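Local coordinates for alginate lyase AlgAT5 (Defluviitalea, PDB 5ZQI), which probably cleaves alginate by beta-elimination, as a polysaccharide lyase of family 7 with a beta-sandwich fold, at residues K133-G141 with V210-V218. Numbering follows the deposited sequence.
Sequences KASWSTTSG and VASGGKIKV
W136 has chi1 45°, which sets its CG between the backbone N and the carbonyl carbon. With CG so placed, the turn about CB-CG carries the six-membered ring to A211. W136 CZ3 lies 3.7 Å from A211 CB, which meets the ring obliquely. T138 and T139 both hold the methyl anti to the carbonyl carbon and beside the backbone N. This brings T138 CG2 alongside A211 CB at 4.1 Å, with I216 CG1 a little farther away. It also rests T139 CG2 on G214 CA at 3.7 Å.

One direct backbone hydrogen bond joins the segments. G214 N donates to T138 O over 2.9 Å, at an N-H...O angle of 158°, and the donor is tilted 35° from the carbonyl plane. A water forms a second link: it accepts from G213 N at 2.9 Å and donates to G141 O at 2.7 Å. S137 OG accepts from T139 N at 3.1 Å. This is an ST turn, and T138 is its middle residue.

Three polar side-chain atoms have partners beyond the two segments: W136 NE1 bonds E125, T138 OG1 bonds K230 and V232, and S212 OG bonds T142.

The loop between strands 132-133 and 142-153 thus packs against a type I' turn, S212 to K215. That turn closes the beta hairpin of strands 205-212 and 215-220, at one end of two neighbouring strands in the seven-strand sheet of the PL7 beta-sandwich.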
loop_
_atom_site.group_PDB
_atom_site.type_symbol
_atom_site.label_atom_id
_atom_site.label_comp_id
_atom_site.label_asym_id
_atom_site.label_seq_id
_atom_site.Cartn_x
_atom_site.Cartn_y
_atom_site.Cartn_z
ATOM N N LYS A 133 -7.008 13.923 7.948
ATOM C CA LYS A 133 -6.499 13.366 6.695
ATOM C C LYS A 133 -5.254 14.110 6.222
ATOM O O LYS A 133 -5.227 15.346 6.173
ATOM C CB LYS A 133 -7.592 13.407 5.628
ATOM C CG LYS A 133 -8.713 12.443 5.906
ATOM C CD LYS A 133 -9.872 12.585 4.910
ATOM C CE LYS A 133 -10.673 13.884 5.104
ATOM N NZ LYS A 133 -11.387 13.999 6.433
ATOM N N ALA A 134 -4.227 13.350 5.847
ATOM C CA ALA A 134 -3.056 13.969 5.252
ATOM C C ALA A 134 -3.386 14.514 3.869
ATOM O O ALA A 134 -4.162 13.927 3.113
ATOM C CB ALA A 134 -1.913 12.948 5.146
ATOM N N SER A 135 -2.723 15.615 3.514
ATOM C CA SER A 135 -2.904 16.250 2.214
ATOM C C SER A 135 -1.685 17.105 1.922
ATOM O O SER A 135 -1.467 18.123 2.586
ATOM C CB SER A 135 -4.168 17.088 2.216
ATOM O OG SER A 135 -4.326 17.786 0.982
ATOM N N TRP A 136 -0.905 16.711 0.921
ATOM C CA TRP A 136 0.318 17.451 0.619
ATOM C C TRP A 136 0.513 17.552 -0.888
ATOM O O TRP A 136 -0.229 16.982 -1.681
ATOM C CB TRP A 136 1.525 16.818 1.342
ATOM C CG TRP A 136 1.597 15.321 1.267
ATOM C CD1 TRP A 136 1.197 14.427 2.230
ATOM C CD2 TRP A 136 2.123 14.537 0.188
ATOM N NE1 TRP A 136 1.409 13.156 1.804
ATOM C CE2 TRP A 136 1.995 13.185 0.560
ATOM C CE3 TRP A 136 2.677 14.848 -1.061
ATOM C CZ2 TRP A 136 2.402 12.154 -0.272
ATOM C CZ3 TRP A 136 3.087 13.818 -1.879
ATOM C CH2 TRP A 136 2.956 12.494 -1.483
ATOM N N SER A 137 1.526 18.314 -1.284
ATOM C CA SER A 137 1.753 18.664 -2.676
ATOM C C SER A 137 3.126 18.201 -3.132
ATOM O O SER A 137 4.105 18.266 -2.403
ATOM C CB SER A 137 1.631 20.173 -2.830
ATOM O OG SER A 137 2.122 20.650 -4.070
ATOM N N THR A 138 3.209 17.783 -4.392
ATOM C CA THR A 138 4.508 17.418 -4.938
ATOM C C THR A 138 5.400 18.622 -5.237
ATOM O O THR A 138 6.568 18.423 -5.584
ATOM C CB THR A 138 4.363 16.627 -6.232
ATOM O OG1 THR A 138 3.730 17.430 -7.222
ATOM C CG2 THR A 138 3.524 15.356 -6.040
ATOM N N THR A 139 4.874 19.837 -5.132
ATOM C CA THR A 139 5.629 21.055 -5.448
ATOM C C THR A 139 5.964 21.916 -4.235
ATOM O O THR A 139 6.615 22.950 -4.397
ATOM C CB THR A 139 4.858 21.913 -6.464
ATOM O OG1 THR A 139 3.517 22.136 -5.997
ATOM C CG2 THR A 139 4.818 21.223 -7.814
ATOM N N SER A 140 5.543 21.535 -3.039
ATOM C CA SER A 140 5.875 22.276 -1.830
ATOM C C SER A 140 6.274 21.289 -0.752
ATOM O O SER A 140 5.448 20.471 -0.325
ATOM C CB SER A 140 4.699 23.116 -1.347
ATOM O OG SER A 140 5.093 23.921 -0.239
ATOM N N GLY A 141 7.525 21.377 -0.304
ATOM C CA GLY A 141 8.030 20.452 0.685
ATOM C C GLY A 141 8.557 19.174 0.062
ATOM O O GLY A 141 8.576 18.982 -1.151
ATOM N N VAL A 210 9.754 9.453 -3.068
ATOM C CA VAL A 210 10.068 10.814 -2.652
ATOM C C VAL A 210 9.410 11.784 -3.623
ATOM O O VAL A 210 9.754 11.810 -4.812
ATOM C CB VAL A 210 11.587 11.072 -2.603
ATOM C CG1 VAL A 210 11.861 12.505 -2.137
ATOM C CG2 VAL A 210 12.278 10.075 -1.736
ATOM N N ALA A 211 8.521 12.615 -3.114
ATOM C CA ALA A 211 7.856 13.659 -3.892
ATOM C C ALA A 211 8.372 15.023 -3.443
ATOM O O ALA A 211 8.280 15.358 -2.256
ATOM C CB ALA A 211 6.347 13.579 -3.703
ATOM N N SER A 212 8.867 15.826 -4.382
ATOM C CA SER A 212 9.492 17.103 -4.100
ATOM C C SER A 212 9.848 17.740 -5.441
ATOM O O SER A 212 10.193 17.053 -6.396
ATOM C CB SER A 212 10.745 16.916 -3.247
ATOM O OG SER A 212 11.259 18.149 -2.817
ATOM N N GLY A 213 9.746 19.063 -5.484
ATOM C CA GLY A 213 10.242 19.800 -6.640
ATOM C C GLY A 213 9.470 19.573 -7.914
ATOM O O GLY A 213 9.989 19.813 -8.995
ATOM N N GLY A 214 8.224 19.140 -7.811
ATOM C CA GLY A 214 7.445 18.830 -8.994
ATOM C C GLY A 214 7.826 17.520 -9.643
ATOM O O GLY A 214 7.586 17.325 -10.835
ATOM N N LYS A 215 8.443 16.618 -8.891
ATOM C CA LYS A 215 8.725 15.294 -9.415
ATOM C C LYS A 215 8.593 14.254 -8.324
ATOM O O LYS A 215 8.579 14.564 -7.131
ATOM C CB LYS A 215 10.116 15.230 -10.034
ATOM C CG LYS A 215 11.235 15.255 -9.049
ATOM C CD LYS A 215 12.592 15.414 -9.761
ATOM C CE LYS A 215 12.845 16.855 -10.108
ATOM N NZ LYS A 215 14.228 17.085 -10.630
ATOM N N ILE A 216 8.445 13.018 -8.767
ATOM C CA ILE A 216 8.341 11.855 -7.900
ATOM C C ILE A 216 9.475 10.894 -8.250
ATOM O O ILE A 216 9.664 10.536 -9.419
ATOM C CB ILE A 216 6.969 11.166 -8.042
ATOM C CG1 ILE A 216 5.830 12.110 -7.658
ATOM C CG2 ILE A 216 6.965 9.889 -7.159
ATOM C CD1 ILE A 216 4.451 11.604 -8.063
ATOM N N LYS A 217 10.274 10.541 -7.251
ATOM C CA LYS A 217 11.344 9.563 -7.399
ATOM C C LYS A 217 10.962 8.264 -6.697
ATOM O O LYS A 217 10.395 8.284 -5.599
ATOM C CB LYS A 217 12.655 10.105 -6.818
ATOM C CG LYS A 217 13.248 11.218 -7.631
ATOM C CD LYS A 217 14.512 11.789 -7.002
ATOM C CE LYS A 217 15.131 12.850 -7.922
ATOM N NZ LYS A 217 16.226 13.607 -7.249
ATOM N N VAL A 218 11.276 7.126 -7.331
ATOM C CA VAL A 218 11.067 5.806 -6.731
ATOM C C VAL A 218 12.380 5.039 -6.767
ATOM O O VAL A 218 13.003 4.931 -7.829
ATOM C CB VAL A 218 9.965 5.013 -7.455
ATOM C CG1 VAL A 218 9.664 3.703 -6.722
ATOM C CG2 VAL A 218 8.668 5.838 -7.543
HETATM O O HOH W 1 8.632 20.638 -3.318
#